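Local coordinates for tetracycline repressor protein class G (Acinetobacter baumannii, PDB 6RX9) that represses the tetracycline resistance gene by binding its operator DNA through a helix-turn-helix, and binds tetracycline, which lowers that affinity, at residues 22-27 with 47-52. Residues are numbered along the deposited sequence; the frame is centred on the assembly and turned at random.
Sequences MDSLTT and NKRALL
All four side-chain torsions of Lys-48 are near anti (chi1 180°), and this fully stretched chain carries its ammonium group from the first turn of helix 48-59 into the bend of 22-27. The result exemplifies a lysine tying down a loop through main-chain carbonyls. NZ donates to Met-22 O and to Leu-25 O, each at 2.8 Å. It lies in the plane of both carbonyls, with C=O...N angles of 150° and 152° respectively. The two bonds fix the ammonium and pin the loop at residues three apart. Asp-23 O is 3.2 Å from NZ but too poorly angled to bond, while the carboxylate of Asp-23 turns to a salt bridge with Arg-98, its OD1 5.7 Å from NZ of Lys-48.

Apolar contacts gather around this polar grip. The extended chain of Met-22, whose CG is anti to the backbone N, crosses Leu-52 at about a right angle and sets its CE methyl 4.0 Å from Leu-52 CD1. Leu-25 and Leu-51, both buried, meet tip to tip, with their CD2 methyls 4.1 Å apart; Leu-25 CD2 also approaches Leu-52 CD2. At the other end, the CG2 methyl of Thr-27 rests 4.0 Å from Lys-48 N, at the start of a helix that Asn-47 caps by accepting from Ala-50 N with OD1.

The loop joins helix 6-20 to helix 27-34, the first helix of the probable DNA-binding helix-turn-helix, and the contact fastens it to helix 48-59, which follows that motif. Leu-16 packs on Leu-25, and Ile-10 and Ala-13 on Leu-51, all from helix 6-20, whereas Met-22 touches Arg-98 and Ile-99 of helix 96-102, which carries the probable magnesium ligand His-100, its side chain about 9 Å from that of Met-22; the loop thus borders the effector-binding part of the repressor.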
loop_
_atom_site.group_PDB
_atom_site.type_symbol
_atom_site.label_atom_id
_atom_site.label_comp_id
_atom_site.label_asym_id
_atom_site.label_seq_id
_atom_site.Cartn_x
_atom_site.Cartn_y
_atom_site.Cartn_z
ATOM N N MET A 22 9.166 -14.718 -0.380
ATOM C CA MET A 22 9.565 -13.994 0.859
ATOM C C MET A 22 9.425 -14.905 2.088
ATOM O O MET A 22 10.318 -14.869 2.960
ATOM C CB MET A 22 8.661 -12.769 1.013
ATOM C CG MET A 22 8.962 -11.885 2.196
ATOM S SD MET A 22 7.705 -10.583 2.287
ATOM C CE MET A 22 8.330 -9.610 3.655
ATOM N N ASP A 23 8.343 -15.685 2.155
ATOM C CA ASP A 23 7.978 -16.510 3.339
ATOM C C ASP A 23 8.970 -17.671 3.496
ATOM O O ASP A 23 9.351 -17.951 4.646
ATOM C CB ASP A 23 6.524 -16.989 3.246
ATOM C CG ASP A 23 5.498 -15.869 3.343
ATOM O OD1 ASP A 23 5.859 -14.772 3.820
ATOM O OD2 ASP A 23 4.338 -16.100 2.942
ATOM N N SER A 24 9.381 -18.309 2.393
ATOM C CA SER A 24 10.271 -19.501 2.375
ATOM C C SER A 24 11.752 -19.099 2.413
ATOM O O SER A 24 12.588 -19.989 2.649
ATOM C CB SER A 24 9.987 -20.375 1.179
ATOM O OG SER A 24 8.687 -20.936 1.266
ATOM N N LEU A 25 12.071 -17.824 2.170
ATOM C CA LEU A 25 13.469 -17.308 2.173
ATOM C C LEU A 25 14.037 -17.400 3.596
ATOM O O LEU A 25 13.367 -16.930 4.531
ATOM C CB LEU A 25 13.464 -15.864 1.657
ATOM C CG LEU A 25 14.828 -15.195 1.508
ATOM C CD1 LEU A 25 15.738 -15.993 0.585
ATOM C CD2 LEU A 25 14.670 -13.770 0.995
ATOM N N THR A 26 15.211 -18.021 3.755
ATOM C CA THR A 26 15.974 -18.079 5.033
ATOM C C THR A 26 17.455 -17.822 4.742
ATOM O O THR A 26 17.896 -18.112 3.612
ATOM C CB THR A 26 15.773 -19.411 5.772
ATOM O OG1 THR A 26 16.502 -20.441 5.104
ATOM C CG2 THR A 26 14.318 -19.808 5.885
ATOM N N THR A 27 18.187 -17.312 5.736
ATOM C CA THR A 27 19.654 -17.073 5.670
ATOM C C THR A 27 20.377 -18.413 5.471
ATOM O O THR A 27 21.405 -18.428 4.778
ATOM C CB THR A 27 20.150 -16.321 6.912
ATOM O OG1 THR A 27 19.781 -17.068 8.071
ATOM C CG2 THR A 27 19.587 -14.920 7.011
ATOM N N ASN A 47 20.374 -11.869 10.583
ATOM C CA ASN A 47 18.949 -12.293 10.639
ATOM C C ASN A 47 18.248 -11.973 9.313
ATOM O O ASN A 47 18.792 -11.187 8.508
ATOM C CB ASN A 47 18.235 -11.663 11.838
ATOM C CG ASN A 47 18.472 -10.172 11.947
ATOM O OD1 ASN A 47 18.061 -9.410 11.076
ATOM N ND2 ASN A 47 19.147 -9.749 13.005
ATOM N N LYS A 48 17.078 -12.581 9.107
ATOM C CA LYS A 48 16.257 -12.443 7.877
ATOM C C LYS A 48 15.833 -10.979 7.705
ATOM O O LYS A 48 15.796 -10.521 6.553
ATOM C CB LYS A 48 15.033 -13.360 7.955
ATOM C CG LYS A 48 14.105 -13.305 6.751
ATOM C CD LYS A 48 13.051 -14.387 6.773
ATOM C CE LYS A 48 12.092 -14.296 5.607
ATOM N NZ LYS A 48 11.233 -15.500 5.526
ATOM N N ARG A 49 15.514 -10.294 8.808
ATOM C CA ARG A 49 15.079 -8.869 8.820
ATOM C C ARG A 49 16.139 -8.013 8.114
ATOM O O ARG A 49 15.764 -7.205 7.242
ATOM C CB ARG A 49 14.842 -8.395 10.258
ATOM C CG ARG A 49 14.325 -6.968 10.383
ATOM C CD ARG A 49 13.027 -6.736 9.630
ATOM N NE ARG A 49 13.237 -6.194 8.291
ATOM C CZ ARG A 49 12.313 -6.133 7.332
ATOM N NH1 ARG A 49 12.624 -5.613 6.157
ATOM N NH2 ARG A 49 11.092 -6.599 7.539
ATOM N N ALA A 50 17.415 -8.197 8.464
ATOM C CA ALA A 50 18.558 -7.451 7.886
ATOM C C ALA A 50 18.643 -7.730 6.380
ATOM O O ALA A 50 18.844 -6.769 5.615
ATOM C CB ALA A 50 19.835 -7.820 8.600
ATOM N N LEU A 51 18.471 -8.992 5.969
ATOM C CA LEU A 51 18.486 -9.417 4.540
ATOM C C LEU A 51 17.349 -8.716 3.780
ATOM O O LEU A 51 17.619 -8.170 2.685
ATOM C CB LEU A 51 18.349 -10.941 4.457
ATOM C CG LEU A 51 18.259 -11.520 3.046
ATOM C CD1 LEU A 51 19.473 -11.136 2.219
ATOM C CD2 LEU A 51 18.097 -13.032 3.088
ATOM N N LEU A 52 16.130 -8.733 4.330
ATOM C CA LEU A 52 14.935 -8.104 3.700
ATOM C C LEU A 52 15.181 -6.599 3.512
ATOM O O LEU A 52 14.812 -6.082 2.439
ATOM C CB LEU A 52 13.688 -8.358 4.556
ATOM C CG LEU A 52 13.172 -9.797 4.574
ATOM C CD1 LEU A 52 11.886 -9.898 5.377
ATOM C CD2 LEU A 52 12.962 -10.333 3.166
#